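AT-rich interactive domain-containing protein 4 (Arabidopsis thaliana, PDB 6LQF) pairs an ARID domain, which probably binds DNA, with a zinc-dependent PHD finger, a cassette thought to read H3K4me3 and DNA together in gene regulation. Local coordinates at residues C16-I21 with E27-D32; M34-I39 with E123-D128. All blocks are in the same frame, centred on the assembly; numbering follows the deposited sequence.

Contact 1: residues C16-I21 with E27-D32. With ZN (zinc ion), chain E.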
ATOM      1  N   CYS A  16     -21.954   1.135   0.094  1.00 60.51           N
ATOM      2  CA  CYS A  16     -21.386  -0.119  -0.416  1.00 55.82           C
ATOM      3  C   CYS A  16     -21.419  -1.339   0.523  1.00 46.49           C
ATOM      4  O   CYS A  16     -21.815  -2.407   0.091  1.00 51.89           O
ATOM      5  CB  CYS A  16     -19.941   0.128  -0.923  1.00 50.38           C
ATOM      6  SG  CYS A  16     -18.507   0.286   0.220  1.00 25.79           S
ATOM      7  N   GLY A  17     -21.008  -1.219   1.775  1.00 39.27           N
ATOM      8  CA  GLY A  17     -20.906  -2.402   2.630  1.00 42.66           C
ATOM      9  C   GLY A  17     -19.881  -3.450   2.186  1.00 42.50           C
ATOM     10  O   GLY A  17     -20.001  -4.631   2.513  1.00 40.73           O
ATOM     11  N   ARG A  18     -18.874  -3.010   1.438  1.00 35.07           N
ATOM     12  CA  ARG A  18     -17.779  -3.859   0.991  1.00 30.90           C
ATOM     13  C   ARG A  18     -17.096  -4.480   2.192  1.00 31.22           C
ATOM     14  O   ARG A  18     -16.988  -3.830   3.254  1.00 32.92           O
ATOM     15  CB  ARG A  18     -16.774  -3.027   0.195  1.00 28.33           C
ATOM     16  CG  ARG A  18     -15.797  -3.806  -0.695  1.00 24.83           C
ATOM     17  CD  ARG A  18     -14.467  -3.121  -0.749  1.00 23.02           C
ATOM     18  NE  ARG A  18     -13.854  -3.173   0.581  1.00 22.87           N
ATOM     19  CZ  ARG A  18     -13.043  -2.249   1.086  1.00 22.23           C
ATOM     20  NH1 ARG A  18     -12.737  -1.157   0.388  1.00 21.94           N
ATOM     21  NH2 ARG A  18     -12.542  -2.437   2.328  1.00 21.88           N
ATOM     22  N   ALA A  19     -16.622  -5.714   2.032  1.00 27.73           N
ATOM     23  CA  ALA A  19     -15.871  -6.401   3.080  1.00 27.19           C
ATOM     24  C   ALA A  19     -14.677  -5.577   3.573  1.00 28.78           C
ATOM     25  O   ALA A  19     -14.071  -4.849   2.794  1.00 26.47           O
ATOM     26  CB  ALA A  19     -15.376  -7.752   2.573  1.00 28.97           C
ATOM     27  N   HIS A  20     -14.323  -5.724   4.853  1.00 29.31           N
ATOM     28  CA  HIS A  20     -13.116  -5.107   5.383  1.00 29.04           C
ATOM     29  C   HIS A  20     -11.885  -5.520   4.588  1.00 25.44           C
ATOM     30  O   HIS A  20     -11.774  -6.632   4.122  1.00 27.75           O
ATOM     31  CB  HIS A  20     -12.936  -5.474   6.858  1.00 35.18           C
ATOM     32  CG  HIS A  20     -13.981  -4.895   7.755  1.00 51.85           C
ATOM     33  ND1 HIS A  20     -13.762  -4.658   9.095  1.00 63.75           N
ATOM     34  CD2 HIS A  20     -15.258  -4.523   7.512  1.00 62.35           C
ATOM     35  CE1 HIS A  20     -14.857  -4.157   9.636  1.00 69.44           C
ATOM     36  NE2 HIS A  20     -15.780  -4.061   8.695  1.00 68.73           N
ATOM     37  N   ILE A  21     -10.916  -4.626   4.502  1.00 24.66           N
ATOM     38  CA  ILE A  21      -9.814  -4.801   3.550  1.00 22.55           C
ATOM     39  C   ILE A  21      -8.931  -6.001   3.882  1.00 29.63           C
ATOM     40  O   ILE A  21      -8.319  -6.556   2.975  1.00 33.98           O
ATOM     41  CB  ILE A  21      -8.947  -3.487   3.437  1.00 34.24           C
ATOM     42  CG1 ILE A  21      -8.085  -3.481   2.161  1.00 29.62           C
ATOM     43  CG2 ILE A  21      -8.146  -3.272   4.730  1.00 31.28           C
ATOM     44  CD1 ILE A  21      -8.894  -3.573   0.880  1.00 29.90           C
ATOM     45  N   GLU A  27     -11.979  -9.553  -6.469  1.00 20.04           N
ATOM     46  CA  GLU A  27     -13.122  -9.253  -7.337  1.00 22.37           C
ATOM     47  C   GLU A  27     -14.112  -8.311  -6.639  1.00 23.63           C
ATOM     48  O   GLU A  27     -14.606  -7.333  -7.252  1.00 20.38           O
ATOM     49  CB  GLU A  27     -13.791 -10.538  -7.783  1.00 28.59           C
ATOM     50  CG  GLU A  27     -15.132 -10.288  -8.426  1.00 26.16           C
ATOM     51  CD  GLU A  27     -15.387 -11.247  -9.559  1.00 36.25           C
ATOM     52  OE1 GLU A  27     -16.520 -11.179 -10.088  1.00 35.15           O
ATOM     53  OE2 GLU A  27     -14.464 -12.049  -9.902  1.00 32.47           O
ATOM     54  N   GLU A  28     -14.422  -8.567  -5.373  1.00 21.02           N
ATOM     55  CA  GLU A  28     -15.298  -7.679  -4.634  1.00 21.66           C
ATOM     56  C   GLU A  28     -14.722  -6.263  -4.551  1.00 20.34           C
ATOM     57  O   GLU A  28     -15.448  -5.287  -4.732  1.00 20.03           O
ATOM     58  CB  GLU A  28     -15.530  -8.209  -3.224  1.00 23.07           C
ATOM     59  CG  GLU A  28     -16.495  -7.331  -2.459  1.00 28.94           C
ATOM     60  CD  GLU A  28     -16.883  -7.877  -1.087  1.00 43.07           C
ATOM     61  OE1 GLU A  28     -16.631  -9.072  -0.798  1.00 46.24           O
ATOM     62  OE2 GLU A  28     -17.467  -7.094  -0.311  1.00 38.56           O
ATOM     63  N   PHE A  29     -13.412  -6.146  -4.302  1.00 19.72           N
ATOM     64  CA  PHE A  29     -12.780  -4.833  -4.289  1.00 18.53           C
ATOM     65  C   PHE A  29     -12.915  -4.115  -5.635  1.00 16.84           C
ATOM     66  O   PHE A  29     -13.347  -2.953  -5.667  1.00 17.58           O
ATOM     67  CB  PHE A  29     -11.296  -4.985  -3.903  1.00 20.63           C
ATOM     68  CG  PHE A  29     -10.541  -3.732  -4.030  1.00 19.38           C
ATOM     69  CD1 PHE A  29     -10.607  -2.774  -3.012  1.00 20.49           C
ATOM     70  CD2 PHE A  29      -9.751  -3.484  -5.141  1.00 19.38           C
ATOM     71  CE1 PHE A  29      -9.913  -1.532  -3.145  1.00 20.32           C
ATOM     72  CE2 PHE A  29      -9.032  -2.239  -5.238  1.00 19.67           C
ATOM     73  CZ  PHE A  29      -9.129  -1.303  -4.241  1.00 17.59           C
ATOM     74  N   LEU A  30     -12.520  -4.785  -6.717  1.00 17.65           N
ATOM     75  CA  LEU A  30     -12.502  -4.114  -8.008  1.00 17.35           C
ATOM     76  C   LEU A  30     -13.909  -3.709  -8.448  1.00 17.12           C
ATOM     77  O   LEU A  30     -14.094  -2.626  -9.018  1.00 18.42           O
ATOM     78  CB  LEU A  30     -11.860  -5.007  -9.069  1.00 19.17           C
ATOM     79  CG  LEU A  30     -10.341  -5.186  -8.889  1.00 21.89           C
ATOM     80  CD1 LEU A  30      -9.820  -6.245  -9.880  1.00 22.14           C
ATOM     81  CD2 LEU A  30      -9.561  -3.843  -9.060  1.00 20.65           C
ATOM     82  N   ARG A  31     -14.903  -4.533  -8.151  1.00 19.06           N
ATOM     83  CA  ARG A  31     -16.269  -4.153  -8.502  1.00 18.23           C
ATOM     84  C   ARG A  31     -16.703  -2.945  -7.697  1.00 19.35           C
ATOM     85  O   ARG A  31     -17.385  -2.055  -8.243  1.00 20.95           O
ATOM     86  CB  ARG A  31     -17.211  -5.357  -8.312  1.00 18.91           C
ATOM     87  CG  ARG A  31     -16.941  -6.445  -9.346  1.00 22.02           C
ATOM     88  CD  ARG A  31     -18.026  -7.502  -9.263  1.00 27.99           C
ATOM     89  NE  ARG A  31     -17.767  -8.583 -10.202  1.00 24.52           N
ATOM     90  CZ  ARG A  31     -18.128  -8.549 -11.491  1.00 23.68           C
ATOM     91  NH1 ARG A  31     -18.726  -7.473 -11.984  1.00 25.70           N
ATOM     92  NH2 ARG A  31     -17.836  -9.568 -12.296  1.00 27.78           N
ATOM     93  N   ASP A  32     -16.263  -2.858  -6.438  1.00 18.16           N
ATOM     94  CA  ASP A  32     -16.615  -1.674  -5.647  1.00 18.29           C
ATOM     95  C   ASP A  32     -15.885  -0.424  -6.175  1.00 17.77           C
ATOM     96  O   ASP A  32     -16.473   0.685  -6.194  1.00 20.05           O
ATOM     97  CB  ASP A  32     -16.299  -1.892  -4.150  1.00 20.10           C
ATOM     98  CG  ASP A  32     -16.992  -0.927  -3.293  1.00 22.10           C
ATOM     99  OD1 ASP A  32     -18.225  -0.793  -3.322  1.00 25.41           O
ATOM    100  OD2 ASP A  32     -16.264  -0.254  -2.545  1.00 22.59           O
TER
HETATM  101 ZN    ZN E 801     -17.210   1.143  -1.336  1.00 23.77          ZN

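Contact 2: residues M34-I39 with E123-D128. With ZN (zinc ion), chain E.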
ATOM      1  N   MET A  34     -15.082   0.095  -9.347  1.00 17.28           N
ATOM      2  CA  MET A  34     -15.770   0.489 -10.577  1.00 18.07           C
ATOM      3  C   MET A  34     -17.052   1.248 -10.234  1.00 19.86           C
ATOM      4  O   MET A  34     -17.324   2.298 -10.836  1.00 21.65           O
ATOM      5  CB  MET A  34     -16.049  -0.741 -11.425  1.00 18.97           C
ATOM      6  CG  MET A  34     -14.812  -1.408 -11.909  1.00 18.10           C
ATOM      7  SD  MET A  34     -15.277  -3.015 -12.666  1.00 30.95           S
ATOM      8  CE  MET A  34     -16.218  -2.480 -14.036  1.00 34.48           C
ATOM      9  N   GLN A  35     -17.808   0.749  -9.254  1.00 18.80           N
ATOM     10  CA  GLN A  35     -19.086   1.396  -8.924  1.00 21.50           C
ATOM     11  C   GLN A  35     -18.843   2.808  -8.384  1.00 20.28           C
ATOM     12  O   GLN A  35     -19.547   3.772  -8.722  1.00 22.58           O
ATOM     13  CB  GLN A  35     -19.862   0.566  -7.916  1.00 28.44           C
ATOM     14  CG  GLN A  35     -21.241   1.143  -7.605  1.00 48.95           C
ATOM     15  CD  GLN A  35     -21.778   0.673  -6.271  1.00 66.95           C
ATOM     16  OE1 GLN A  35     -21.820  -0.525  -5.988  1.00 74.07           O
ATOM     17  NE2 GLN A  35     -22.180   1.618  -5.436  1.00 70.39           N
ATOM     18  N   PHE A  36     -17.795   2.944  -7.585  1.00 20.14           N
ATOM     19  CA  PHE A  36     -17.440   4.238  -6.989  1.00 19.46           C
ATOM     20  C   PHE A  36     -17.032   5.215  -8.069  1.00 20.73           C
ATOM     21  O   PHE A  36     -17.437   6.368  -8.048  1.00 22.02           O
ATOM     22  CB  PHE A  36     -16.275   4.058  -5.982  1.00 19.15           C
ATOM     23  CG  PHE A  36     -15.801   5.336  -5.389  1.00 20.16           C
ATOM     24  CD1 PHE A  36     -16.489   5.899  -4.344  1.00 21.89           C
ATOM     25  CD2 PHE A  36     -14.660   5.993  -5.897  1.00 18.82           C
ATOM     26  CE1 PHE A  36     -16.084   7.126  -3.806  1.00 23.39           C
ATOM     27  CE2 PHE A  36     -14.255   7.193  -5.348  1.00 19.11           C
ATOM     28  CZ  PHE A  36     -14.957   7.738  -4.301  1.00 20.15           C
ATOM     29  N   LEU A  37     -16.170   4.805  -8.988  1.00 20.48           N
ATOM     30  CA  LEU A  37     -15.714   5.679 -10.063  1.00 18.31           C
ATOM     31  C   LEU A  37     -16.898   6.146 -10.898  1.00 21.98           C
ATOM     32  O   LEU A  37     -16.934   7.318 -11.287  1.00 22.24           O
ATOM     33  CB  LEU A  37     -14.699   4.964 -10.962  1.00 21.28           C
ATOM     34  CG  LEU A  37     -13.371   4.744 -10.220  1.00 22.47           C
ATOM     35  CD1 LEU A  37     -12.442   3.903 -11.091  1.00 24.10           C
ATOM     36  CD2 LEU A  37     -12.686   6.049  -9.842  1.00 22.79           C
ATOM     37  N   LEU A  38     -17.875   5.268 -11.124  1.00 20.40           N
ATOM     38  CA  LEU A  38     -19.069   5.699 -11.897  1.00 21.68           C
ATOM     39  C   LEU A  38     -19.916   6.691 -11.110  1.00 21.15           C
ATOM     40  O   LEU A  38     -20.396   7.692 -11.668  1.00 24.83           O
ATOM     41  CB  LEU A  38     -19.920   4.490 -12.318  1.00 24.32           C
ATOM     42  CG  LEU A  38     -19.225   3.637 -13.364  1.00 32.30           C
ATOM     43  CD1 LEU A  38     -20.126   2.478 -13.729  1.00 33.51           C
ATOM     44  CD2 LEU A  38     -18.909   4.450 -14.600  1.00 34.68           C
ATOM     45  N   ILE A  39     -20.125   6.459  -9.826  1.00 23.10           N
ATOM     46  CA  ILE A  39     -20.934   7.406  -9.064  1.00 28.28           C
ATOM     47  C   ILE A  39     -20.237   8.787  -8.924  1.00 24.02           C
ATOM     48  O   ILE A  39     -20.922   9.840  -8.825  1.00 30.56           O
ATOM     49  CB  ILE A  39     -21.306   6.799  -7.692  1.00 36.80           C
ATOM     50  CG1 ILE A  39     -22.624   7.373  -7.195  1.00 50.94           C
ATOM     51  CG2 ILE A  39     -20.220   7.015  -6.680  1.00 32.73           C
ATOM     52  CD1 ILE A  39     -23.727   7.304  -8.218  1.00 56.25           C
ATOM     53  N   GLU A 123      -9.900   5.972  -1.662  1.00 17.71           N
ATOM     54  CA  GLU A 123      -9.276   5.849  -0.321  1.00 19.72           C
ATOM     55  C   GLU A 123      -9.980   6.772   0.686  1.00 19.97           C
ATOM     56  O   GLU A 123     -10.318   6.337   1.792  1.00 21.24           O
ATOM     57  CB  GLU A 123      -7.793   6.207  -0.385  1.00 19.74           C
ATOM     58  CG  GLU A 123      -7.103   6.128   1.007  1.00 18.42           C
ATOM     59  CD  GLU A 123      -5.750   6.902   1.028  1.00 23.40           C
ATOM     60  OE1 GLU A 123      -4.856   6.626   0.192  1.00 23.25           O
ATOM     61  OE2 GLU A 123      -5.578   7.792   1.878  1.00 27.08           O
ATOM     62  N   TYR A 124     -10.198   8.031   0.283  1.00 20.03           N
ATOM     63  CA  TYR A 124     -10.846   8.974   1.201  1.00 22.56           C
ATOM     64  C   TYR A 124     -12.286   8.525   1.568  1.00 23.43           C
ATOM     65  O   TYR A 124     -12.784   8.794   2.663  1.00 26.01           O
ATOM     66  CB  TYR A 124     -10.904  10.367   0.589  1.00 24.88           C
ATOM     67  CG  TYR A 124      -9.567  11.053   0.287  1.00 24.14           C
ATOM     68  CD1 TYR A 124      -8.385  10.675   0.908  1.00 30.60           C
ATOM     69  CD2 TYR A 124      -9.503  12.048  -0.692  1.00 35.79           C
ATOM     70  CE1 TYR A 124      -7.170  11.342   0.613  1.00 33.72           C
ATOM     71  CE2 TYR A 124      -8.320  12.694  -0.996  1.00 41.21           C
ATOM     72  CZ  TYR A 124      -7.158  12.343  -0.357  1.00 38.96           C
ATOM     73  OH  TYR A 124      -6.011  13.036  -0.729  1.00 40.46           O
ATOM     74  N   ALA A 125     -12.963   7.865   0.627  1.00 21.48           N
ATOM     75  CA  ALA A 125     -14.350   7.444   0.895  1.00 24.62           C
ATOM     76  C   ALA A 125     -14.490   6.092   1.593  1.00 27.34           C
ATOM     77  O   ALA A 125     -15.611   5.602   1.775  1.00 28.71           O
ATOM     78  CB  ALA A 125     -15.143   7.402  -0.402  1.00 23.46           C
ATOM     79  N   HIS A 126     -13.376   5.474   1.975  1.00 23.61           N
ATOM     80  CA  HIS A 126     -13.438   4.187   2.680  1.00 22.42           C
ATOM     81  C   HIS A 126     -12.638   4.256   3.971  1.00 23.58           C
ATOM     82  O   HIS A 126     -12.095   5.322   4.290  1.00 25.22           O
ATOM     83  CB  HIS A 126     -12.974   3.056   1.766  1.00 19.96           C
ATOM     84  CG  HIS A 126     -13.937   2.795   0.664  1.00 20.93           C
ATOM     85  ND1 HIS A 126     -13.991   3.586  -0.470  1.00 20.63           N
ATOM     86  CD2 HIS A 126     -14.951   1.900   0.556  1.00 24.28           C
ATOM     87  CE1 HIS A 126     -14.987   3.169  -1.240  1.00 23.93           C
ATOM     88  NE2 HIS A 126     -15.590   2.163  -0.635  1.00 21.99           N
ATOM     89  N   ASP A 127     -12.636   3.168   4.732  1.00 21.75           N
ATOM     90  CA  ASP A 127     -11.986   3.183   6.055  1.00 25.60           C
ATOM     91  C   ASP A 127     -10.952   2.096   6.122  1.00 24.03           C
ATOM     92  O   ASP A 127     -10.918   1.295   7.068  1.00 28.25           O
ATOM     93  CB  ASP A 127     -13.023   3.024   7.155  1.00 31.73           C
ATOM     94  CG  ASP A 127     -14.000   4.171   7.178  1.00 52.04           C
ATOM     95  OD1 ASP A 127     -13.552   5.338   7.301  1.00 53.91           O
ATOM     96  OD2 ASP A 127     -15.214   3.902   7.034  1.00 65.36           O
ATOM     97  N   ASP A 128     -10.073   2.086   5.132  1.00 21.81           N
ATOM     98  CA  ASP A 128      -9.111   1.029   4.981  1.00 21.13           C
ATOM     99  C   ASP A 128      -7.702   1.394   5.416  1.00 19.14           C
ATOM    100  O   ASP A 128      -6.814   0.528   5.378  1.00 24.30           O
ATOM    101  CB  ASP A 128      -9.064   0.602   3.525  1.00 20.86           C
ATOM    102  CG  ASP A 128     -10.424   0.185   3.003  1.00 25.86           C
ATOM    103  OD1 ASP A 128     -11.178  -0.474   3.753  1.00 25.01           O
ATOM    104  OD2 ASP A 128     -10.702   0.472   1.838  1.00 22.59           O
TER
HETATM  105 ZN    ZN E 801     -17.210   1.143  -1.336  1.00 23.77          ZN

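Contact 1: residues C16-I21 with E27-D32
Cys16 and Asp32 meet at the zinc ion, where Cys16 SG is 2.2 Å from the metal and Asp32 OD2 binds it at 2.1 Å. The second carboxylate oxygen, Asp32 OD1, instead lies against Cys16 CB at 3.1 Å. At Gly17 the backbone turns with positive phi, and beyond it Arg18 N donates to Cys16 SG (3.5 Å), a second-shell bond to the metal-binding sulfur. Arg18 CG stands anti to its amide nitrogen (chi1 -162°), which lays CG and CD across Asp32; the chain then bends at chi2 and chi3, turning the guanidinium back so that NE, 2.8 Å from Ala19 O, and NH2 grip that one oxygen side-on. Arg18 NH1 meets the edge of the Phe29 ring and also bonds Tyr122 OH, itself a partner of Asp32 OD2. A leucine replacing Arg18 would probably leave Ala19 O without this two-nitrogen grip and Asp128 without its salt bridge. Ala19 N donates an almost straight bond to Glu28 OE2 (2.8 Å, 168°), arriving from above the carboxylate plane. Ile21 CD1 lies over one guanidinium face of Arg18, 4.0 Å above its plane and displaced toward the rim, and reaches Phe29 CD1 at 4.3 Å. With His14 and His126 completing the coordination, the arrangement is that of a four-ligand zinc site joining the loop before helix 26-39 to that helix, in the ARID part of the cassette.

Contact 2: residues M34-I39 with E123-D128
Phe36 has CG anti to its backbone N (chi1 177°), directing the ring off helix 26-39 at Ala125 and His126, while His126 has CG anti to its own carbonyl carbon (chi1 -69°), which swings the imidazole back to the same place. The contact belongs to the helical ARID domain: it sets helix 26-39, from early in the domain, against the end of helix 120-124 and the loop that follows. The backbones stay well separated, with Phe36 CA and Ala125 CA 9.1 Å apart, so the aromatic ring has to span the interval. It does so with the CD1-CE1-CZ side of the ring. Phe36 CE1 lies 3.5 Å from Ala125 CB and Phe36 CZ 3.9 Å from the same methyl, a close apolar contact in which Ala125 offers its one methyl. The next carbon, Phe36 CD1, comes to the rim of the imidazole near its plane, 4.4 Å from His126 CE1, so this pair is not a face-to-face stack. No hydrogen bond crosses between the segments, and the joint surface is small, 97 Å², yet all three touching residues are buried.

Polar links fix the His126 side of the contact. His126 N donates to Glu123 O at 3.2 Å, three residues back, closing a turn, and Lys13 NZ bonds the carbonyl oxygen of His126. On the imidazole, His126 ND1 is bonded to Tyr122 O, which holds the ring's rotation and would be expected to strengthen NE2 as a donor to the metal. That second nitrogen, His126 NE2, binds the zinc ion at 2.0 Å, with His126 CD2 and CE1 each 3.0 Å from the metal, so that the zinc is equidistant from the two carbons flanking NE2.

Overall arrangement
Contact 1 and contact 2 have centres about 9 Å apart on the same side of the chain's centre, and both draw on helix 26-39: its earlier turns face the loop 16-21, its last turns face 123-128. Along the chain they come in series, contact 1 being local and contact 2 closing a span of more than 80 residues. The zinc ion is shared, taking Cys16 and Asp32 from the first and His126 from the second. Arg18 and Asp128 add a salt bridge between them. Together they tie helix 26-39, the loop leading into it and the segment after helix 120-124 to one metal, separate from the two zinc sites of the PHD finger.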